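PDB 3RQA: cyclic di-GMP receptor atypical PilZ domain-containing protein from Xanthomonas campestris pv. campestris, which is of unknown function but carries an atypical PilZ domain of the cyclic di-GMP receptor family and assembles into a tetramer through a helical bundle. Local coordinates for residues R90-Q94 with D133-E137; G122-L128 with L139-V145; R109-S115 with H155-F161. All coordinates share one frame; numbering follows the deposited sequence.

Contact 1 (R90-Q94 with D133-E137); sequences RLVRQ and DWLPE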
loop_
_atom_site.group_PDB
_atom_site.type_symbol
_atom_site.label_atom_id
_atom_site.label_comp_id
_atom_site.label_asym_id
_atom_site.label_seq_id
_atom_site.Cartn_x
_atom_site.Cartn_y
_atom_site.Cartn_z
ATOM N N ARG C 90 7.666 0.671 -4.075
ATOM C CA ARG C 90 8.224 1.994 -4.294
ATOM C C ARG C 90 8.129 2.795 -2.995
ATOM O O ARG C 90 9.065 3.494 -2.622
ATOM C CB ARG C 90 7.461 2.714 -5.413
ATOM C CG ARG C 90 7.976 4.115 -5.706
ATOM C CD ARG C 90 7.357 4.670 -6.967
ATOM N NE ARG C 90 7.565 3.762 -8.092
ATOM C CZ ARG C 90 8.710 3.632 -8.755
ATOM N NH1 ARG C 90 8.805 2.776 -9.758
ATOM N NH2 ARG C 90 9.753 4.376 -8.430
ATOM N N LEU C 91 7.000 2.674 -2.304
ATOM C CA LEU C 91 6.788 3.398 -1.053
ATOM C C LEU C 91 7.885 3.038 -0.050
ATOM O O LEU C 91 8.515 3.908 0.536
ATOM C CB LEU C 91 5.430 3.037 -0.445
ATOM C CG LEU C 91 4.604 4.144 0.228
ATOM C CD1 LEU C 91 3.726 3.501 1.300
ATOM C CD2 LEU C 91 5.501 5.220 0.842
ATOM N N VAL C 92 8.093 1.742 0.137
ATOM C CA VAL C 92 9.091 1.244 1.064
ATOM C C VAL C 92 10.497 1.768 0.783
ATOM O O VAL C 92 11.210 2.153 1.710
ATOM C CB VAL C 92 9.107 -0.292 1.061
ATOM C CG1 VAL C 92 10.302 -0.811 1.830
ATOM C CG2 VAL C 92 7.819 -0.813 1.674
ATOM N N ARG C 93 10.897 1.793 -0.487
ATOM C CA ARG C 93 12.228 2.277 -0.821
ATOM C C ARG C 93 12.388 3.734 -0.396
ATOM O O ARG C 93 13.491 4.182 -0.127
ATOM C CB ARG C 93 12.504 2.131 -2.323
ATOM C CG ARG C 93 12.681 0.696 -2.787
ATOM C CD ARG C 93 12.796 0.628 -4.306
ATOM N NE ARG C 93 12.618 -0.728 -4.815
ATOM C CZ ARG C 93 13.498 -1.711 -4.654
ATOM N NH1 ARG C 93 13.248 -2.920 -5.152
ATOM N NH2 ARG C 93 14.632 -1.487 -4.003
ATOM N N GLN C 94 11.280 4.462 -0.323
ATOM C CA GLN C 94 11.310 5.863 0.085
ATOM C C GLN C 94 11.819 6.072 1.515
ATOM O O GLN C 94 12.604 6.984 1.774
ATOM C CB GLN C 94 9.915 6.479 -0.030
ATOM C CG GLN C 94 9.673 7.287 -1.290
ATOM C CD GLN C 94 8.238 7.786 -1.398
ATOM O OE1 GLN C 94 7.635 8.201 -0.406
ATOM N NE2 GLN C 94 7.691 7.761 -2.609
ATOM N N ASP C 133 15.191 -8.427 -4.792
ATOM C CA ASP C 133 15.938 -7.396 -5.501
ATOM C C ASP C 133 14.890 -6.424 -6.047
ATOM O O ASP C 133 15.022 -5.213 -5.892
ATOM C CB ASP C 133 16.735 -7.986 -6.665
ATOM C CG ASP C 133 17.673 -6.980 -7.295
ATOM O OD1 ASP C 133 17.215 -5.862 -7.612
ATOM O OD2 ASP C 133 18.866 -7.305 -7.482
ATOM N N TRP C 134 13.847 -6.958 -6.684
ATOM C CA TRP C 134 12.780 -6.105 -7.206
ATOM C C TRP C 134 11.793 -5.786 -6.079
ATOM O O TRP C 134 10.997 -4.858 -6.192
ATOM C CB TRP C 134 12.040 -6.786 -8.364
ATOM C CG TRP C 134 11.375 -8.068 -7.982
ATOM C CD1 TRP C 134 11.946 -9.309 -7.934
ATOM C CD2 TRP C 134 10.029 -8.227 -7.521
ATOM N NE1 TRP C 134 11.036 -10.235 -7.462
ATOM C CE2 TRP C 134 9.852 -9.595 -7.200
ATOM C CE3 TRP C 134 8.952 -7.347 -7.346
ATOM C CZ2 TRP C 134 8.641 -10.105 -6.712
ATOM C CZ3 TRP C 134 7.744 -7.854 -6.862
ATOM C CH2 TRP C 134 7.602 -9.225 -6.551
ATOM N N LEU C 135 11.856 -6.555 -4.993
ATOM C CA LEU C 135 10.974 -6.350 -3.838
ATOM C C LEU C 135 11.833 -5.945 -2.642
ATOM O O LEU C 135 12.650 -6.721 -2.157
ATOM C CB LEU C 135 10.220 -7.636 -3.511
ATOM C CG LEU C 135 9.162 -7.600 -2.407
ATOM C CD1 LEU C 135 7.892 -6.951 -2.921
ATOM C CD2 LEU C 135 8.871 -9.021 -1.953
ATOM N N PRO C 136 11.643 -4.718 -2.138
ATOM C CA PRO C 136 12.415 -4.211 -0.998
ATOM C C PRO C 136 11.989 -4.769 0.365
ATOM O O PRO C 136 11.803 -4.016 1.320
ATOM C CB PRO C 136 12.196 -2.709 -1.100
ATOM C CG PRO C 136 10.736 -2.650 -1.500
ATOM C CD PRO C 136 10.642 -3.725 -2.581
ATOM N N GLU C 137 11.814 -6.080 0.457
ATOM C CA GLU C 137 11.425 -6.668 1.728
ATOM C C GLU C 137 12.588 -7.475 2.284
ATOM O O GLU C 137 13.346 -8.103 1.540
ATOM C CB GLU C 137 10.194 -7.564 1.577
ATOM C CG GLU C 137 9.720 -8.156 2.895
ATOM C CD GLU C 137 9.100 -7.130 3.829
ATOM O OE1 GLU C 137 9.711 -6.062 4.056
ATOM O OE2 GLU C 137 7.991 -7.397 4.345
#

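Contact 2 (G122-L128 with L139-V145); sequences GTTGSVL and LQLPADV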
loop_
_atom_site.group_PDB
_atom_site.type_symbol
_atom_site.label_atom_id
_atom_site.label_comp_id
_atom_site.label_asym_id
_atom_site.label_seq_id
_atom_site.Cartn_x
_atom_site.Cartn_y
_atom_site.Cartn_z
ATOM N N GLY C 122 28.903 -16.239 20.250
ATOM C CA GLY C 122 27.960 -16.330 21.343
ATOM C C GLY C 122 27.000 -15.157 21.281
ATOM O O GLY C 122 25.920 -15.198 21.862
ATOM N N THR C 123 27.393 -14.099 20.581
ATOM C CA THR C 123 26.520 -12.941 20.444
ATOM C C THR C 123 25.263 -13.406 19.721
ATOM O O THR C 123 25.326 -14.159 18.754
ATOM C CB THR C 123 27.183 -11.816 19.632
ATOM O OG1 THR C 123 28.444 -11.482 20.223
ATOM C CG2 THR C 123 26.304 -10.577 19.628
ATOM N N THR C 124 24.119 -12.964 20.212
ATOM C CA THR C 124 22.849 -13.343 19.625
ATOM C C THR C 124 22.292 -12.150 18.888
ATOM O O THR C 124 22.584 -11.004 19.247
ATOM C CB THR C 124 21.852 -13.795 20.718
ATOM O OG1 THR C 124 22.274 -15.063 21.239
ATOM C CG2 THR C 124 20.443 -13.931 20.156
ATOM N N GLY C 125 21.498 -12.415 17.856
ATOM C CA GLY C 125 20.908 -11.333 17.089
ATOM C C GLY C 125 20.125 -11.797 15.871
ATOM O O GLY C 125 19.586 -12.895 15.838
ATOM N N SER C 126 20.063 -10.947 14.862
ATOM C CA SER C 126 19.345 -11.290 13.651
ATOM C C SER C 126 20.092 -10.968 12.379
ATOM O O SER C 126 20.645 -9.884 12.227
ATOM C CB SER C 126 17.994 -10.588 13.624
ATOM O OG SER C 126 17.132 -11.156 14.594
ATOM N N VAL C 127 20.126 -11.936 11.476
ATOM C CA VAL C 127 20.747 -11.748 10.174
ATOM C C VAL C 127 19.664 -11.068 9.329
ATOM O O VAL C 127 18.527 -11.536 9.305
ATOM C CB VAL C 127 21.100 -13.112 9.521
ATOM C CG1 VAL C 127 21.315 -12.945 8.038
ATOM C CG2 VAL C 127 22.341 -13.700 10.175
ATOM N N LEU C 128 19.995 -9.953 8.686
ATOM C CA LEU C 128 19.034 -9.260 7.821
ATOM C C LEU C 128 19.480 -9.475 6.383
ATOM O O LEU C 128 20.658 -9.315 6.061
ATOM C CB LEU C 128 18.958 -7.761 8.144
ATOM C CG LEU C 128 17.990 -7.397 9.282
ATOM C CD1 LEU C 128 18.451 -8.051 10.582
ATOM C CD2 LEU C 128 17.929 -5.885 9.454
ATOM N N LEU C 139 14.335 -10.436 4.803
ATOM C CA LEU C 139 14.166 -11.709 5.466
ATOM C C LEU C 139 15.005 -11.539 6.742
ATOM O O LEU C 139 16.196 -11.214 6.664
ATOM C CB LEU C 139 14.736 -12.837 4.603
ATOM C CG LEU C 139 14.670 -14.262 5.172
ATOM C CD1 LEU C 139 13.213 -14.762 5.187
ATOM C CD2 LEU C 139 15.551 -15.189 4.336
ATOM N N GLN C 140 14.390 -11.705 7.909
ATOM C CA GLN C 140 15.151 -11.585 9.146
ATOM C C GLN C 140 15.180 -12.951 9.783
ATOM O O GLN C 140 14.145 -13.596 9.914
ATOM C CB GLN C 140 14.515 -10.581 10.109
ATOM C CG GLN C 140 14.470 -9.160 9.581
ATOM C CD GLN C 140 14.443 -8.127 10.696
ATOM O OE1 GLN C 140 14.355 -6.928 10.442
ATOM N NE2 GLN C 140 14.529 -8.590 11.936
ATOM N N LEU C 141 16.369 -13.395 10.164
ATOM C CA LEU C 141 16.536 -14.703 10.775
ATOM C C LEU C 141 17.372 -14.662 12.060
ATOM O O LEU C 141 18.567 -14.352 12.026
ATOM C CB LEU C 141 17.203 -15.657 9.779
ATOM C CG LEU C 141 16.483 -15.897 8.443
ATOM C CD1 LEU C 141 17.271 -16.907 7.604
ATOM C CD2 LEU C 141 15.077 -16.401 8.701
ATOM N N PRO C 142 16.746 -14.943 13.214
ATOM C CA PRO C 142 17.465 -14.946 14.493
ATOM C C PRO C 142 18.663 -15.887 14.352
ATOM O O PRO C 142 18.544 -16.952 13.749
ATOM C CB PRO C 142 16.426 -15.479 15.467
ATOM C CG PRO C 142 15.155 -14.888 14.930
ATOM C CD PRO C 142 15.294 -15.086 13.424
ATOM N N ALA C 143 19.813 -15.491 14.892
ATOM C CA ALA C 143 21.016 -16.310 14.785
ATOM C C ALA C 143 22.042 -16.024 15.880
ATOM O O ALA C 143 21.975 -15.001 16.559
ATOM C CB ALA C 143 21.657 -16.096 13.424
ATOM N N ASP C 144 22.989 -16.940 16.043
ATOM C CA ASP C 144 24.051 -16.787 17.025
ATOM C C ASP C 144 25.394 -16.758 16.291
ATOM O O ASP C 144 25.567 -17.381 15.239
ATOM C CB ASP C 144 24.028 -17.931 18.043
ATOM C CG ASP C 144 22.819 -17.862 18.977
ATOM O OD1 ASP C 144 22.786 -18.595 19.992
ATOM O OD2 ASP C 144 21.891 -17.074 18.697
ATOM N N VAL C 145 26.336 -16.001 16.833
ATOM C CA VAL C 145 27.656 -15.911 16.230
ATOM C C VAL C 145 28.480 -17.134 16.635
ATOM O O VAL C 145 28.727 -17.352 17.824
ATOM C CB VAL C 145 28.401 -14.637 16.700
ATOM C CG1 VAL C 145 29.794 -14.589 16.079
ATOM C CG2 VAL C 145 27.597 -13.397 16.326
#

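Contact 3 (R109-S115 with H155-F161); sequences RGIRLAS and HWLWLRF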
loop_
_atom_site.group_PDB
_atom_site.type_symbol
_atom_site.label_atom_id
_atom_site.label_comp_id
_atom_site.label_asym_id
_atom_site.label_seq_id
_atom_site.Cartn_x
_atom_site.Cartn_y
_atom_site.Cartn_z
ATOM N N ARG C 109 21.689 -23.757 7.110
ATOM C CA ARG C 109 22.130 -23.699 8.504
ATOM C C ARG C 109 22.535 -22.326 9.021
ATOM O O ARG C 109 22.305 -22.003 10.189
ATOM C CB ARG C 109 23.317 -24.633 8.724
ATOM C CG ARG C 109 23.036 -26.093 8.452
ATOM C CD ARG C 109 24.296 -26.912 8.668
ATOM N NE ARG C 109 24.191 -28.243 8.085
ATOM C CZ ARG C 109 25.202 -28.868 7.497
ATOM N NH1 ARG C 109 26.387 -28.273 7.420
ATOM N NH2 ARG C 109 25.023 -30.076 6.972
ATOM N N GLY C 110 23.163 -21.537 8.156
ATOM C CA GLY C 110 23.626 -20.214 8.546
ATOM C C GLY C 110 24.248 -19.445 7.397
ATOM O O GLY C 110 24.055 -19.787 6.221
ATOM N N ILE C 111 25.013 -18.410 7.737
ATOM C CA ILE C 111 25.638 -17.564 6.734
ATOM C C ILE C 111 26.958 -16.937 7.195
ATOM O O ILE C 111 27.176 -16.686 8.379
ATOM C CB ILE C 111 24.641 -16.437 6.301
ATOM C CG1 ILE C 111 25.206 -15.621 5.139
ATOM C CG2 ILE C 111 24.334 -15.528 7.482
ATOM C CD1 ILE C 111 24.175 -14.674 4.523
ATOM N N ARG C 112 27.843 -16.715 6.233
ATOM C CA ARG C 112 29.130 -16.091 6.480
ATOM C C ARG C 112 29.049 -14.781 5.718
ATOM O O ARG C 112 28.916 -14.786 4.489
ATOM C CB ARG C 112 30.259 -16.938 5.907
ATOM C CG ARG C 112 31.647 -16.325 6.019
ATOM C CD ARG C 112 32.702 -17.289 5.462
ATOM N NE ARG C 112 32.810 -17.228 4.005
ATOM C CZ ARG C 112 33.104 -18.266 3.223
ATOM N NH1 ARG C 112 33.319 -19.470 3.746
ATOM N NH2 ARG C 112 33.203 -18.097 1.913
ATOM N N LEU C 113 29.099 -13.670 6.450
ATOM C CA LEU C 113 29.023 -12.348 5.843
ATOM C C LEU C 113 29.933 -11.356 6.559
ATOM O O LEU C 113 30.354 -11.589 7.702
ATOM C CB LEU C 113 27.571 -11.854 5.856
ATOM C CG LEU C 113 26.859 -11.786 7.210
ATOM C CD1 LEU C 113 27.317 -10.567 7.991
ATOM C CD2 LEU C 113 25.357 -11.729 6.985
ATOM N N ALA C 114 30.239 -10.252 5.885
ATOM C CA ALA C 114 31.090 -9.215 6.455
ATOM C C ALA C 114 30.252 -8.259 7.306
ATOM O O ALA C 114 29.097 -7.982 6.989
ATOM C CB ALA C 114 31.794 -8.455 5.344
ATOM N N SER C 115 30.837 -7.755 8.386
ATOM C CA SER C 115 30.130 -6.849 9.288
ATOM C C SER C 115 31.009 -5.672 9.717
ATOM O O SER C 115 32.191 -5.843 10.029
ATOM C CB SER C 115 29.668 -7.613 10.529
ATOM O OG SER C 115 28.707 -6.881 11.267
ATOM N N HIS C 155 35.727 -7.485 8.904
ATOM C CA HIS C 155 35.446 -8.375 10.031
ATOM C C HIS C 155 34.435 -9.400 9.519
ATOM O O HIS C 155 33.365 -9.032 9.029
ATOM C CB HIS C 155 34.818 -7.612 11.208
ATOM C CG HIS C 155 35.647 -6.476 11.723
ATOM N ND1 HIS C 155 35.750 -5.269 11.067
ATOM C CD2 HIS C 155 36.384 -6.354 12.852
ATOM C CE1 HIS C 155 36.511 -4.449 11.770
ATOM N NE2 HIS C 155 36.909 -5.083 12.858
ATOM N N TRP C 156 34.766 -10.681 9.612
ATOM C CA TRP C 156 33.845 -11.708 9.140
ATOM C C TRP C 156 33.163 -12.435 10.277
ATOM O O TRP C 156 33.770 -12.727 11.308
ATOM C CB TRP C 156 34.554 -12.720 8.232
ATOM C CG TRP C 156 34.990 -12.121 6.926
ATOM C CD1 TRP C 156 36.204 -11.568 6.637
ATOM C CD2 TRP C 156 34.198 -11.989 5.743
ATOM N NE1 TRP C 156 36.221 -11.099 5.343
ATOM C CE2 TRP C 156 35.000 -11.344 4.771
ATOM C CE3 TRP C 156 32.887 -12.353 5.408
ATOM C CZ2 TRP C 156 34.533 -11.055 3.482
ATOM C CZ3 TRP C 156 32.422 -12.068 4.130
ATOM C CH2 TRP C 156 33.247 -11.424 3.180
ATOM N N LEU C 157 31.884 -12.714 10.066
ATOM C CA LEU C 157 31.051 -13.396 11.034
ATOM C C LEU C 157 30.466 -14.658 10.434
ATOM O O LEU C 157 30.100 -14.687 9.261
ATOM C CB LEU C 157 29.897 -12.481 11.468
ATOM C CG LEU C 157 30.044 -11.538 12.666
ATOM C CD1 LEU C 157 31.500 -11.196 12.943
ATOM C CD2 LEU C 157 29.220 -10.297 12.395
ATOM N N TRP C 158 30.401 -15.701 11.247
ATOM C CA TRP C 158 29.802 -16.964 10.855
ATOM C C TRP C 158 28.601 -17.040 11.780
ATOM O O TRP C 158 28.750 -17.134 12.998
ATOM C CB TRP C 158 30.752 -18.138 11.116
ATOM C CG TRP C 158 31.822 -18.280 10.080
ATOM C CD1 TRP C 158 31.905 -19.243 9.110
ATOM C CD2 TRP C 158 32.960 -17.431 9.899
ATOM N NE1 TRP C 158 33.023 -19.044 8.341
ATOM C CE2 TRP C 158 33.690 -17.939 8.800
ATOM C CE3 TRP C 158 33.436 -16.287 10.560
ATOM C CZ2 TRP C 158 34.872 -17.344 8.343
ATOM C CZ3 TRP C 158 34.615 -15.695 10.105
ATOM C CH2 TRP C 158 35.318 -16.226 9.007
ATOM N N LEU C 159 27.414 -16.955 11.203
ATOM C CA LEU C 159 26.189 -17.002 11.978
ATOM C C LEU C 159 25.411 -18.300 11.725
ATOM O O LEU C 159 25.251 -18.727 10.583
ATOM C CB LEU C 159 25.292 -15.810 11.630
ATOM C CG LEU C 159 25.727 -14.346 11.809
ATOM C CD1 LEU C 159 26.168 -14.107 13.234
ATOM C CD2 LEU C 159 26.827 -14.002 10.843
ATOM N N ARG C 160 24.927 -18.913 12.801
ATOM C CA ARG C 160 24.136 -20.134 12.698
ATOM C C ARG C 160 22.702 -19.752 13.044
ATOM O O ARG C 160 22.451 -19.234 14.137
ATOM C CB ARG C 160 24.631 -21.192 13.686
ATOM C CG ARG C 160 23.876 -22.506 13.564
ATOM C CD ARG C 160 23.437 -23.018 14.912
ATOM N NE ARG C 160 24.550 -23.529 15.707
ATOM C CZ ARG C 160 24.787 -23.178 16.969
ATOM N NH1 ARG C 160 23.995 -22.305 17.575
ATOM N NH2 ARG C 160 25.808 -23.714 17.628
ATOM N N PHE C 161 21.769 -19.998 12.122
ATOM C CA PHE C 161 20.371 -19.647 12.360
ATOM C C PHE C 161 19.791 -20.469 13.504
ATOM O O PHE C 161 20.173 -21.620 13.705
ATOM C CB PHE C 161 19.495 -19.873 11.102
ATOM C CG PHE C 161 20.020 -19.201 9.848
ATOM C CD1 PHE C 161 20.324 -17.840 9.839
ATOM C CD2 PHE C 161 20.211 -19.939 8.677
ATOM C CE1 PHE C 161 20.816 -17.223 8.689
ATOM C CE2 PHE C 161 20.702 -19.336 7.519
ATOM C CZ PHE C 161 21.006 -17.977 7.525
HETATM O O HOH W 1 20.847 -23.668 11.992
HETATM O O HOH W 2 33.985 -5.436 8.045
#

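Contact 1 (R90-Q94 with D133-E137)
The guanidinium group of Arg93 lies over the ring of Pro136 and, from there, reaches the backbone of the same loop. Pro136 CB sits under the centre of the guanidinium, 3.9 Å from its plane. The two side chains cross at about a right angle. The extended part of Arg93 also touches the ring, with Arg93 CG 3.8 Å from Pro136 CB. CG of Arg93 is anti to its carbonyl carbon (chi1 -70°), and the chain runs straight on to NE, which carries the charged end across the proline to the carbonyls beyond it.

There Arg93 NH1 donates a hydrogen bond to Asp133 O at 3.0 Å. The bond is bent, with an N-H...O angle of 148°, and the donor is tilted from the carbonyl plane. The carbonyl of Trp134 is also close, with its O 3.1 Å from Arg93 NH1. The Asp133 carboxylate is near but not in contact. The opposite charges may still attract weakly.

Val92 meets the other part of the proline. Its CG1 packs on Pro136 CG at 3.8 Å and also touches the carbonyl oxygen of that residue. Pro136 is the centre of an inverse gamma turn. Its CB is directed at the helix, and the ring packs against Val92 and Arg93.

The contact joins the end of helix 73-95 to the loop between strands 124-129 and 139-150. On the loop's other side, Trp134 and Leu135 pack on helix 42-55, and Trp134 NE1 bonds Glu56. Leu91 meets Leu91 of the other three subunits, within the tetrameric helical bundle.

Contact 2 (G122-L128 with L139-V145)
This is an antiparallel strand pairing, the hairpin of strands 124-129 and 139-150 at one end of the sheet order. Gly125 and Ala143 form a hydrogen-bonded pair, with Gly125 N to Ala143 O at 2.9 Å and Ala143 N to Gly125 O at 2.8 Å. Val127 and Leu141 form the next such pair. Pro142 has no N-H to give, but it falls at a non-hydrogen-bonded position opposite Ser126. Its CA lies 3.2 Å from Gly125 O, in a CA-H...O contact.

Two side-chain pairs run alongside each other on one face. Leu128 lies against the amide of Gln140, with Leu128 CG 3.8 Å from Gln140 OE1. Thr124 OG1 gives a weak hydrogen bond to Asp144 OD2 at 3.3 Å. On the other face Val127 CG2 meets Ala143 CB at 4.1 Å. Val127 also packs on Leu159 and Phe161. Just before strand 124-129 begins, Gly122 N hydrogen-bonds Val145 O at 2.7 Å.

Ser126 and Leu128 also make backbone bonds to strand 24-34, while Asp144 bonds strand 155-161. The hairpin thus helps close the six strands into the antiparallel beta-barrel typical of PilZ domains.

Contact 3 (R109-S115 with H155-F161)
Gly110 CA rests on the ring of Phe161, 3.5 Å from its centroid, in a CH-pi contact over the face. The ring reaches this place because its CG is anti to the carbonyl carbon (chi1 -53°). Ile111 CG2 touches the same ring at CE1, 4.1 Å away. On the face of Ile111 and Leu159, Leu157 CD2 comes to 3.3 Å from Ser115 CB, tighter than usual van der Waals contact.

On the opposite face of the sheet, two tryptophans receive side chains from strand 110-115. Arg112 lies alongside Trp158, its CG 4.0 Å from the centroid of the five-membered ring and over its face. The guanidinium is turned 63° from the ring plane. Ala114 CB sits over the six-membered ring of Trp156, at 3.9 Å from the centroid.

The backbones pair as antiparallel strands, neighbours in the six-stranded barrel of the PilZ domain. Ile111 and Leu159 bond both ways, and Leu159 N to Ile111 O is nearly straight at 177°. Leu113 and Leu157 form a second hydrogen-bonded pair. At one end Phe161 N bonds Arg109 O at 2.8 Å, and a water links that oxygen to Phe161 O. A second water joins Ser115 O to His155 N.

Helix 12-19 supplies acidic partners for Arg112, Trp158 and Arg160. Asp15 OD2 takes a salt bridge from Arg112 NH1 and a hydrogen bond from Trp158 NE1, so the two neighbouring side chains share an acceptor, which probably limits their rotation. Farther along, Glu17 pairs with Arg160. On the other face, Ile111 also packs on Val127 and Leu129 of strand 124-129.

In the fold
Contacts 2 and 3 are neighbours in one closed antiparallel sheet, their centres 9 Å apart. Strands 139-150 and 155-161 lie side by side in it, and Asp144 O and Arg160 N are 2.9 Å apart, a probable hydrogen bond. Along the chain, contact 2 is nested inside the loop closed by contact 3. The segments of contact 1 alternate with those of both: 90-94 comes first, and 133-137 falls between 122-128 and 139-145. The centre of contact 1 is 22 Å from that of contact 2 and 24 Å from that of contact 3. Contact 1 thus ties the loop of this hairpin to helix 73-95, which belongs to the tetramer's helical bundle.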